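Local coordinates for protein alpha-galactosidase (Thermus thermophilus, PDB 6LCJ) that probably hydrolyses alpha-galactosides, removing terminal galactose from oligosaccharides such as stachyose, and assembles as a hexamer, at residues 40-46 with 93-99; 45-49 with 78-83; 103-109 with 132-138. All coordinates share one frame; numbering follows the deposited sequence.

Contact 1: 40-46 with 93-99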
loop_
_atom_site.group_PDB
_atom_site.type_symbol
_atom_site.label_atom_id
_atom_site.label_comp_id
_atom_site.label_asym_id
_atom_site.label_seq_id
_atom_site.Cartn_x
_atom_site.Cartn_y
_atom_site.Cartn_z
ATOM N N PHE E 40 16.427 -24.579 -30.983
ATOM C CA PHE E 40 15.763 -25.662 -30.274
ATOM C C PHE E 40 14.979 -25.043 -29.136
ATOM O O PHE E 40 15.323 -23.945 -28.677
ATOM C CB PHE E 40 16.759 -26.702 -29.722
ATOM C CG PHE E 40 17.883 -26.119 -28.889
ATOM C CD1 PHE E 40 17.683 -25.779 -27.554
ATOM C CD2 PHE E 40 19.150 -25.933 -29.437
ATOM C CE1 PHE E 40 18.717 -25.245 -26.783
ATOM C CE2 PHE E 40 20.189 -25.397 -28.674
ATOM C CZ PHE E 40 19.970 -25.055 -27.346
ATOM N N PRO E 41 13.918 -25.700 -28.668
ATOM C CA PRO E 41 13.295 -25.266 -27.409
ATOM C C PRO E 41 14.222 -25.612 -26.251
ATOM O O PRO E 41 14.758 -26.723 -26.181
ATOM C CB PRO E 41 11.988 -26.067 -27.363
ATOM C CG PRO E 41 12.299 -27.326 -28.148
ATOM C CD PRO E 41 13.278 -26.906 -29.228
ATOM N N ALA E 42 14.431 -24.648 -25.355
ATOM C CA ALA E 42 15.452 -24.761 -24.321
ATOM C C ALA E 42 14.837 -25.240 -23.011
ATOM O O ALA E 42 13.820 -24.698 -22.565
ATOM C CB ALA E 42 16.168 -23.424 -24.124
ATOM N N LYS E 43 15.467 -26.244 -22.391
ATOM C CA LYS E 43 14.998 -26.775 -21.115
ATOM C C LYS E 43 15.866 -26.372 -19.927
ATOM O O LYS E 43 15.407 -26.467 -18.782
ATOM C CB LYS E 43 14.911 -28.304 -21.167
ATOM C CG LYS E 43 14.148 -28.853 -22.369
ATOM C CD LYS E 43 12.630 -28.670 -22.214
ATOM C CE LYS E 43 11.900 -28.920 -23.534
ATOM N NZ LYS E 43 12.274 -30.230 -24.162
ATOM N N GLY E 44 17.090 -25.926 -20.152
ATOM C CA GLY E 44 17.918 -25.442 -19.065
ATOM C C GLY E 44 18.726 -24.228 -19.469
ATOM O O GLY E 44 19.116 -24.064 -20.628
ATOM N N PHE E 45 18.970 -23.368 -18.486
ATOM C CA PHE E 45 19.876 -22.234 -18.613
ATOM C C PHE E 45 21.038 -22.441 -17.650
ATOM O O PHE E 45 20.825 -22.761 -16.473
ATOM C CB PHE E 45 19.156 -20.910 -18.322
ATOM C CG PHE E 45 20.098 -19.704 -18.128
ATOM C CD1 PHE E 45 20.990 -19.322 -19.124
ATOM C CD2 PHE E 45 20.059 -18.951 -16.957
ATOM C CE1 PHE E 45 21.831 -18.215 -18.954
ATOM C CE2 PHE E 45 20.899 -17.835 -16.783
ATOM C CZ PHE E 45 21.783 -17.474 -17.776
ATOM N N PHE E 46 22.263 -22.283 -18.149
ATOM C CA PHE E 46 23.422 -22.360 -17.270
ATOM C C PHE E 46 23.608 -21.013 -16.570
ATOM O O PHE E 46 23.954 -19.997 -17.198
ATOM C CB PHE E 46 24.683 -22.755 -18.025
ATOM C CG PHE E 46 25.899 -22.792 -17.144
ATOM C CD1 PHE E 46 25.985 -23.709 -16.114
ATOM C CD2 PHE E 46 26.937 -21.887 -17.317
ATOM C CE1 PHE E 46 27.100 -23.740 -15.281
ATOM C CE2 PHE E 46 28.051 -21.922 -16.502
ATOM C CZ PHE E 46 28.134 -22.851 -15.482
ATOM N N VAL E 93 29.420 -15.861 -18.617
ATOM C CA VAL E 93 29.065 -16.920 -19.554
ATOM C C VAL E 93 27.675 -17.463 -19.225
ATOM O O VAL E 93 27.243 -17.484 -18.071
ATOM C CB VAL E 93 30.116 -18.060 -19.553
ATOM C CG1 VAL E 93 30.314 -18.588 -18.147
ATOM C CG2 VAL E 93 29.713 -19.208 -20.516
ATOM N N GLY E 94 26.967 -17.890 -20.270
ATOM C CA GLY E 94 25.700 -18.564 -20.105
ATOM C C GLY E 94 25.569 -19.649 -21.152
ATOM O O GLY E 94 26.365 -19.730 -22.097
ATOM N N ALA E 95 24.567 -20.498 -20.963
ATOM C CA ALA E 95 24.338 -21.550 -21.936
ATOM C C ALA E 95 22.897 -22.014 -21.849
ATOM O O ALA E 95 22.270 -21.957 -20.787
ATOM C CB ALA E 95 25.298 -22.733 -21.741
ATOM N N LEU E 96 22.382 -22.454 -22.989
ATOM C CA LEU E 96 21.062 -23.053 -23.097
ATOM C C LEU E 96 21.223 -24.512 -23.496
ATOM O O LEU E 96 22.148 -24.878 -24.228
ATOM C CB LEU E 96 20.192 -22.302 -24.117
ATOM C CG LEU E 96 19.765 -20.882 -23.718
ATOM C CD1 LEU E 96 19.016 -20.176 -24.839
ATOM C CD2 LEU E 96 18.922 -20.906 -22.443
ATOM N N ARG E 97 20.320 -25.342 -23.005
ATOM C CA ARG E 97 20.426 -26.787 -23.141
ATOM C C ARG E 97 19.348 -27.319 -24.074
ATOM O O ARG E 97 18.152 -27.171 -23.797
ATOM C CB ARG E 97 20.311 -27.453 -21.776
ATOM C CG ARG E 97 20.783 -28.875 -21.767
ATOM C CD ARG E 97 20.542 -29.473 -20.416
ATOM N NE ARG E 97 21.799 -29.697 -19.726
ATOM C CZ ARG E 97 21.926 -29.697 -18.409
ATOM N NH1 ARG E 97 20.857 -29.498 -17.641
ATOM N NH2 ARG E 97 23.118 -29.917 -17.866
ATOM N N GLY E 98 19.775 -27.955 -25.163
ATOM C CA GLY E 98 18.868 -28.654 -26.041
ATOM C C GLY E 98 18.413 -29.955 -25.414
ATOM O O GLY E 98 19.122 -30.549 -24.591
ATOM N N PRO E 99 17.205 -30.411 -25.776
ATOM C CA PRO E 99 16.722 -31.726 -25.302
ATOM C C PRO E 99 17.737 -32.868 -25.402
ATOM O O PRO E 99 17.635 -33.838 -24.636
ATOM C CB PRO E 99 15.509 -31.981 -26.207
ATOM C CG PRO E 99 14.969 -30.608 -26.492
ATOM C CD PRO E 99 16.143 -29.643 -26.456
HETATM O O HOH W 1 24.987 -17.558 -16.731
#

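Contact 2: 45-49 with 78-83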
loop_
_atom_site.group_PDB
_atom_site.type_symbol
_atom_site.label_atom_id
_atom_site.label_comp_id
_atom_site.label_asym_id
_atom_site.label_seq_id
_atom_site.Cartn_x
_atom_site.Cartn_y
_atom_site.Cartn_z
ATOM N N PHE E 45 18.970 -23.368 -18.486
ATOM C CA PHE E 45 19.876 -22.234 -18.613
ATOM C C PHE E 45 21.038 -22.441 -17.650
ATOM O O PHE E 45 20.825 -22.761 -16.473
ATOM C CB PHE E 45 19.156 -20.910 -18.322
ATOM C CG PHE E 45 20.098 -19.704 -18.128
ATOM C CD1 PHE E 45 20.990 -19.322 -19.124
ATOM C CD2 PHE E 45 20.059 -18.951 -16.957
ATOM C CE1 PHE E 45 21.831 -18.215 -18.954
ATOM C CE2 PHE E 45 20.899 -17.835 -16.783
ATOM C CZ PHE E 45 21.783 -17.474 -17.776
ATOM N N PHE E 46 22.263 -22.283 -18.149
ATOM C CA PHE E 46 23.422 -22.360 -17.270
ATOM C C PHE E 46 23.608 -21.013 -16.570
ATOM O O PHE E 46 23.954 -19.997 -17.198
ATOM C CB PHE E 46 24.683 -22.755 -18.025
ATOM C CG PHE E 46 25.899 -22.792 -17.144
ATOM C CD1 PHE E 46 25.985 -23.709 -16.114
ATOM C CD2 PHE E 46 26.937 -21.887 -17.317
ATOM C CE1 PHE E 46 27.100 -23.740 -15.281
ATOM C CE2 PHE E 46 28.051 -21.922 -16.502
ATOM C CZ PHE E 46 28.134 -22.851 -15.482
ATOM N N ARG E 47 23.393 -21.013 -15.266
ATOM C CA ARG E 47 23.415 -19.806 -14.465
ATOM C C ARG E 47 24.773 -19.753 -13.777
ATOM O O ARG E 47 25.001 -20.455 -12.789
ATOM C CB ARG E 47 22.255 -19.825 -13.475
ATOM C CG ARG E 47 21.983 -18.492 -12.807
ATOM C CD ARG E 47 22.748 -18.351 -11.504
ATOM N NE ARG E 47 22.460 -17.067 -10.882
ATOM C CZ ARG E 47 23.125 -16.573 -9.845
ATOM N NH1 ARG E 47 24.121 -17.261 -9.308
ATOM N NH2 ARG E 47 22.790 -15.389 -9.339
ATOM N N HIS E 48 25.684 -18.941 -14.311
ATOM C CA HIS E 48 27.016 -18.794 -13.726
ATOM C C HIS E 48 27.069 -17.593 -12.774
ATOM O O HIS E 48 27.010 -16.436 -13.206
ATOM C CB HIS E 48 28.083 -18.652 -14.798
ATOM C CG HIS E 48 29.456 -18.692 -14.219
ATOM N ND1 HIS E 48 30.300 -17.603 -14.215
ATOM C CD2 HIS E 48 30.089 -19.664 -13.517
ATOM C CE1 HIS E 48 31.412 -17.917 -13.574
ATOM N NE2 HIS E 48 31.311 -19.163 -13.143
ATOM N N GLY E 49 27.220 -17.867 -11.482
ATOM C CA GLY E 49 27.340 -16.803 -10.500
ATOM C C GLY E 49 28.657 -16.044 -10.599
ATOM O O GLY E 49 29.631 -16.467 -11.230
ATOM N N ASP E 78 26.711 -12.658 -4.360
ATOM C CA ASP E 78 26.790 -12.644 -5.815
ATOM C C ASP E 78 26.948 -11.195 -6.268
ATOM O O ASP E 78 26.979 -10.266 -5.457
ATOM C CB ASP E 78 25.541 -13.305 -6.420
ATOM C CG ASP E 78 25.814 -14.027 -7.740
ATOM O OD1 ASP E 78 26.665 -13.560 -8.534
ATOM O OD2 ASP E 78 25.144 -15.058 -7.995
ATOM N N ASP E 79 27.069 -11.018 -7.574
ATOM C CA ASP E 79 26.876 -9.724 -8.209
ATOM C C ASP E 79 25.508 -9.178 -7.804
ATOM O O ASP E 79 24.485 -9.797 -8.136
ATOM C CB ASP E 79 26.980 -9.901 -9.729
ATOM C CG ASP E 79 26.877 -8.597 -10.513
ATOM O OD1 ASP E 79 26.266 -7.606 -10.042
ATOM O OD2 ASP E 79 27.399 -8.591 -11.648
ATOM N N PRO E 80 25.439 -8.042 -7.095
ATOM C CA PRO E 80 24.130 -7.547 -6.624
ATOM C C PRO E 80 23.098 -7.386 -7.724
ATOM O O PRO E 80 21.909 -7.620 -7.474
ATOM C CB PRO E 80 24.480 -6.207 -5.971
ATOM C CG PRO E 80 25.907 -6.361 -5.545
ATOM C CD PRO E 80 26.554 -7.198 -6.625
ATOM N N PHE E 81 23.512 -7.028 -8.940
ATOM C CA PHE E 81 22.566 -6.960 -10.051
ATOM C C PHE E 81 21.885 -8.304 -10.272
ATOM O O PHE E 81 20.655 -8.380 -10.379
ATOM C CB PHE E 81 23.278 -6.505 -11.323
ATOM C CG PHE E 81 22.385 -6.464 -12.531
ATOM C CD1 PHE E 81 22.187 -7.603 -13.307
ATOM C CD2 PHE E 81 21.743 -5.287 -12.898
ATOM C CE1 PHE E 81 21.355 -7.581 -14.417
ATOM C CE2 PHE E 81 20.918 -5.250 -14.011
ATOM C CZ PHE E 81 20.721 -6.405 -14.770
ATOM N N LEU E 82 22.673 -9.381 -10.350
ATOM C CA LEU E 82 22.131 -10.719 -10.572
ATOM C C LEU E 82 21.098 -11.120 -9.528
ATOM O O LEU E 82 20.282 -12.005 -9.788
ATOM C CB LEU E 82 23.266 -11.749 -10.555
ATOM C CG LEU E 82 23.970 -12.184 -11.843
ATOM C CD1 LEU E 82 24.291 -10.995 -12.720
ATOM C CD2 LEU E 82 25.234 -12.933 -11.469
ATOM N N LEU E 83 21.133 -10.512 -8.344
ATOM C CA LEU E 83 20.272 -10.903 -7.242
ATOM C C LEU E 83 19.057 -9.996 -7.078
ATOM O O LEU E 83 18.126 -10.366 -6.362
ATOM C CB LEU E 83 21.072 -10.926 -5.931
ATOM C CG LEU E 83 22.177 -11.973 -5.816
ATOM C CD1 LEU E 83 22.796 -11.935 -4.439
ATOM C CD2 LEU E 83 21.652 -13.366 -6.135
#

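Contact 3: 103-109 with 132-138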
loop_
_atom_site.group_PDB
_atom_site.type_symbol
_atom_site.label_atom_id
_atom_site.label_comp_id
_atom_site.label_asym_id
_atom_site.label_seq_id
_atom_site.Cartn_x
_atom_site.Cartn_y
_atom_site.Cartn_z
ATOM N N ALA E 103 24.743 -28.147 -25.598
ATOM C CA ALA E 103 24.631 -26.816 -25.020
ATOM C C ALA E 103 24.974 -25.743 -26.048
ATOM O O ALA E 103 25.929 -25.880 -26.815
ATOM C CB ALA E 103 25.541 -26.677 -23.803
ATOM N N LEU E 104 24.176 -24.684 -26.068
ATOM C CA LEU E 104 24.519 -23.465 -26.790
ATOM C C LEU E 104 25.165 -22.521 -25.781
ATOM O O LEU E 104 24.504 -22.070 -24.842
ATOM C CB LEU E 104 23.279 -22.843 -27.432
ATOM C CG LEU E 104 23.504 -21.550 -28.215
ATOM C CD1 LEU E 104 24.207 -21.852 -29.526
ATOM C CD2 LEU E 104 22.184 -20.848 -28.449
ATOM N N LEU E 105 26.447 -22.232 -25.971
ATOM C CA LEU E 105 27.238 -21.455 -25.026
ATOM C C LEU E 105 27.552 -20.082 -25.594
ATOM O O LEU E 105 27.985 -19.964 -26.743
ATOM C CB LEU E 105 28.548 -22.173 -24.681
ATOM C CG LEU E 105 29.486 -21.549 -23.648
ATOM C CD1 LEU E 105 30.248 -22.622 -22.875
ATOM C CD2 LEU E 105 30.471 -20.558 -24.296
ATOM N N LEU E 106 27.359 -19.056 -24.769
ATOM C CA LEU E 106 27.759 -17.686 -25.066
ATOM C C LEU E 106 28.608 -17.196 -23.900
ATOM O O LEU E 106 28.099 -17.047 -22.785
ATOM C CB LEU E 106 26.536 -16.791 -25.264
ATOM C CG LEU E 106 26.854 -15.312 -25.468
ATOM C CD1 LEU E 106 27.348 -15.085 -26.905
ATOM C CD2 LEU E 106 25.658 -14.421 -25.115
ATOM N N GLY E 107 29.889 -16.930 -24.156
ATOM C CA GLY E 107 30.800 -16.520 -23.101
ATOM C C GLY E 107 31.661 -15.312 -23.416
ATOM O O GLY E 107 32.259 -15.224 -24.488
ATOM N N ALA E 108 31.748 -14.374 -22.480
ATOM C CA ALA E 108 32.569 -13.191 -22.683
ATOM C C ALA E 108 34.058 -13.530 -22.706
ATOM O O ALA E 108 34.544 -14.359 -21.931
ATOM C CB ALA E 108 32.301 -12.175 -21.583
ATOM N N LEU E 109 34.785 -12.868 -23.596
ATOM C CA LEU E 109 36.235 -12.964 -23.650
ATOM C C LEU E 109 36.928 -11.772 -22.998
ATOM O O LEU E 109 38.155 -11.761 -22.926
ATOM C CB LEU E 109 36.697 -13.111 -25.106
ATOM C CG LEU E 109 36.226 -14.418 -25.750
ATOM C CD1 LEU E 109 36.751 -14.564 -27.164
ATOM C CD2 LEU E 109 36.642 -15.612 -24.905
ATOM N N ALA E 132 34.462 -8.902 -26.951
ATOM C CA ALA E 132 34.302 -10.088 -27.770
ATOM C C ALA E 132 33.564 -11.171 -26.996
ATOM O O ALA E 132 33.383 -11.095 -25.775
ATOM C CB ALA E 132 35.665 -10.612 -28.238
ATOM N N TRP E 133 33.170 -12.213 -27.732
ATOM C CA TRP E 133 32.358 -13.295 -27.210
ATOM C C TRP E 133 32.762 -14.580 -27.898
ATOM O O TRP E 133 33.118 -14.580 -29.075
ATOM C CB TRP E 133 30.861 -13.084 -27.457
ATOM C CG TRP E 133 30.298 -11.857 -26.860
ATOM C CD1 TRP E 133 30.249 -10.619 -27.432
ATOM C CD2 TRP E 133 29.680 -11.734 -25.570
ATOM N NE1 TRP E 133 29.642 -9.737 -26.577
ATOM C CE2 TRP E 133 29.282 -10.398 -25.428
ATOM C CE3 TRP E 133 29.428 -12.628 -24.528
ATOM C CZ2 TRP E 133 28.640 -9.925 -24.278
ATOM C CZ3 TRP E 133 28.795 -12.154 -23.381
ATOM C CH2 TRP E 133 28.417 -10.816 -23.267
ATOM N N PHE E 134 32.684 -15.675 -27.159
ATOM C CA PHE E 134 32.802 -17.001 -27.730
ATOM C C PHE E 134 31.401 -17.571 -27.824
ATOM O O PHE E 134 30.634 -17.481 -26.859
ATOM C CB PHE E 134 33.694 -17.907 -26.883
ATOM C CG PHE E 134 33.868 -19.275 -27.465
ATOM C CD1 PHE E 134 34.399 -19.429 -28.736
ATOM C CD2 PHE E 134 33.484 -20.398 -26.762
ATOM C CE1 PHE E 134 34.556 -20.679 -29.296
ATOM C CE2 PHE E 134 33.626 -21.658 -27.313
ATOM C CZ PHE E 134 34.173 -21.798 -28.590
ATOM N N LEU E 135 31.055 -18.117 -28.987
ATOM C CA LEU E 135 29.757 -18.751 -29.172
ATOM C C LEU E 135 29.976 -20.123 -29.779
ATOM O O LEU E 135 30.718 -20.263 -30.753
ATOM C CB LEU E 135 28.834 -17.914 -30.060
ATOM C CG LEU E 135 27.610 -18.633 -30.631
ATOM C CD1 LEU E 135 26.556 -18.814 -29.564
ATOM C CD2 LEU E 135 27.055 -17.902 -31.838
ATOM N N ALA E 136 29.335 -21.128 -29.201
ATOM C CA ALA E 136 29.569 -22.499 -29.601
ATOM C C ALA E 136 28.306 -23.311 -29.355
ATOM O O ALA E 136 27.474 -22.960 -28.513
ATOM C CB ALA E 136 30.760 -23.091 -28.842
ATOM N N TYR E 137 28.163 -24.391 -30.119
ATOM C CA TYR E 137 27.051 -25.316 -29.971
ATOM C C TYR E 137 27.594 -26.722 -30.154
ATOM O O TYR E 137 28.318 -26.987 -31.116
ATOM C CB TYR E 137 25.947 -25.036 -30.993
ATOM C CG TYR E 137 24.758 -25.944 -30.847
ATOM C CD1 TYR E 137 24.224 -26.220 -29.596
ATOM C CD2 TYR E 137 24.163 -26.524 -31.960
ATOM C CE1 TYR E 137 23.130 -27.051 -29.452
ATOM C CE2 TYR E 137 23.057 -27.358 -31.829
ATOM C CZ TYR E 137 22.547 -27.619 -30.573
ATOM O OH TYR E 137 21.451 -28.443 -30.440
ATOM N N GLY E 138 27.269 -27.610 -29.229
ATOM C CA GLY E 138 27.839 -28.929 -29.245
ATOM C C GLY E 138 27.648 -29.619 -27.921
ATOM O O GLY E 138 26.905 -29.142 -27.054
#

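Contact 1: 40-46 with 93-99
Phe40 lays one face of its ring over Gly98, and a few residues on Phe45 meets Leu96, where strands 44-48 and 93-97 run antiparallel in a sheet of the beta-sandwich that precedes the barrel in this GH36-type enzyme. The Phe40 ring reaches the second segment because chi1 (52°) sets CG between the backbone N and the carbonyl carbon. Gly98 CA then sits 3.7 Å from the ring centroid in a CH-pi contact, while Leu96 O lies at the ring edge, 3.8 Å from Phe40 CZ. Tyr137 meets the same ring with its plane turned only about 25°. Leu96 sends CD2 between two partners, 4.1 Å from Ala42 CB and 4.1 Å from Phe45 CB. Phe46 and Ala95 face the other side of the sheet, under helix 140-149, and touch through their CB atoms at 3.8 Å; the Phe46 ring, with CG anti to the backbone N (chi1 178°), goes on to meet Phe144 edge-to-face. Arg97 turns its guanidinium away to a salt bridge with Glu140 and a cation-pi contact with Trp58. Of the backbone bonds, Phe46 N to Ala95 O is short, 2.7 Å, and Lys43 N reaches Arg97 O. Beyond them one water donates to both Phe46 O (2.7 Å) and Val93 O (2.6 Å), linking two carbonyls that could not bond each other.

Contact 2: 45-49 with 78-83
Arg47 meets Asp78 end-on, and both terminal nitrogens of the guanidinium converge on one carboxylate oxygen: NH1 lies 2.8 Å from Asp78 OD2, and NH2 lies 2.7 Å from the same OD2. The two side chains come from opposite directions, with guanidinium and carboxylate planes 86° apart, so this is a forked salt bridge and not the coplanar pairing of two nitrogens with two oxygens. NH1 approaches OD2 nearly along its C-O bond, whereas NH2 comes from above the carboxylate plane; both bonds are bent. Leucines pad the guanidinium: Leu82 places CD2 over one face, 4.1 Å from Arg47 NH2, and Leu83 CD2 stands 4.0 Å from Arg47 NH2.

In the next shell, the arginine chain bends at chi2 (-91°) as it leaves strand 44-48, and its NH1 has a further acceptor in Leu55 O. The other carboxylate oxygen, Asp78 OD1, takes the backbone N-H of Asp79 at 2.7 Å and that of Trp50, which follows the strand. Asp79 in turn is the N-cap of helix 80-84, its OD1 accepting from Phe81 N at 3.0 Å. Its OD2 is bound by Arg114, in the sandwich, and by Ala314 N, in the loop after barrel strand 298-303.

Asp78 thus divides its work, OD2 taking the arginine and OD1 the backbone amides. Since the pair is buried, the two charges probably offset each other, with the amides on OD1 and Leu55 O adding to the support, and together they would fix the loop entering the helix against the end of the strand.

Contact 3: 103-109 with 132-138
Leu105 and Ala136, like Gly107 and Phe134, are joined by paired backbone bonds between antiparallel strands 102-108 and 132-137, central neighbours in one sheet of the sandwich domain. Seven hydrogen bonds in all cross the contact. Phe134 N to Gly107 O is 2.7 Å and nearly straight (173°), and the run extends from the mutual bonds of Ala103 and Gly138 to Leu109 N with Ala132 O, 3.1 Å, where the donor stands above the carbonyl plane. Between these pairs CA-H groups also approach carbonyls, as Leu135 CA does Leu105 O at 3.2 Å.

Apolar contacts fall on two faces. On one, Trp133 presents the six-membered part of its indole, CE3 lying 3.8 Å from Leu106 CG and CZ3 3.9 Å from Ala108 CB. The same face brings Leu104 CD1 to within 3.8 Å of Leu135 CD1. On the other, Leu105 crosses Phe134 at about a right angle, CD2 to CD2 at 3.9 Å.

An aromatic edge also meets a backbone carbonyl, Tyr137 CD1 lying 3.3 Å from Ala103 O. Trp133 NE1 is buried and satisfied by Gly31 O, just past strand 26-30. The Trp133 face packs on Val34 and Val36 of strand 33-37 in the opposing sheet; the Leu105 face lies against helix 140-149 through Val143, Phe144 and Tyr147, while strands 93-97 and 26-30 bond to the outer edges of the pair.

How the contacts relate
From the N terminus, strand 44-48 starts two of the loops. Contact 2 closes the shorter one at the helix near residue 80; contact 1 closes the longer one at strand 93-97, so contact 2 nests within it, with Phe45 and Phe46 shared. A short connection of four residues then leads into strand 102-108, which bonds back to strand 93-97 through Leu96 with Leu104 and Gly94 with Leu106. Contact 3 follows in series, returning at strand 132-137 after an excursion through strands 113-117 and 122-126 of the opposing sheet. Contacts 1 and 3 thus lie side by side in one sheet, also bridged by Phe40 and Tyr137, while contact 2 joins that sheet to the helix capped beside a barrel loop.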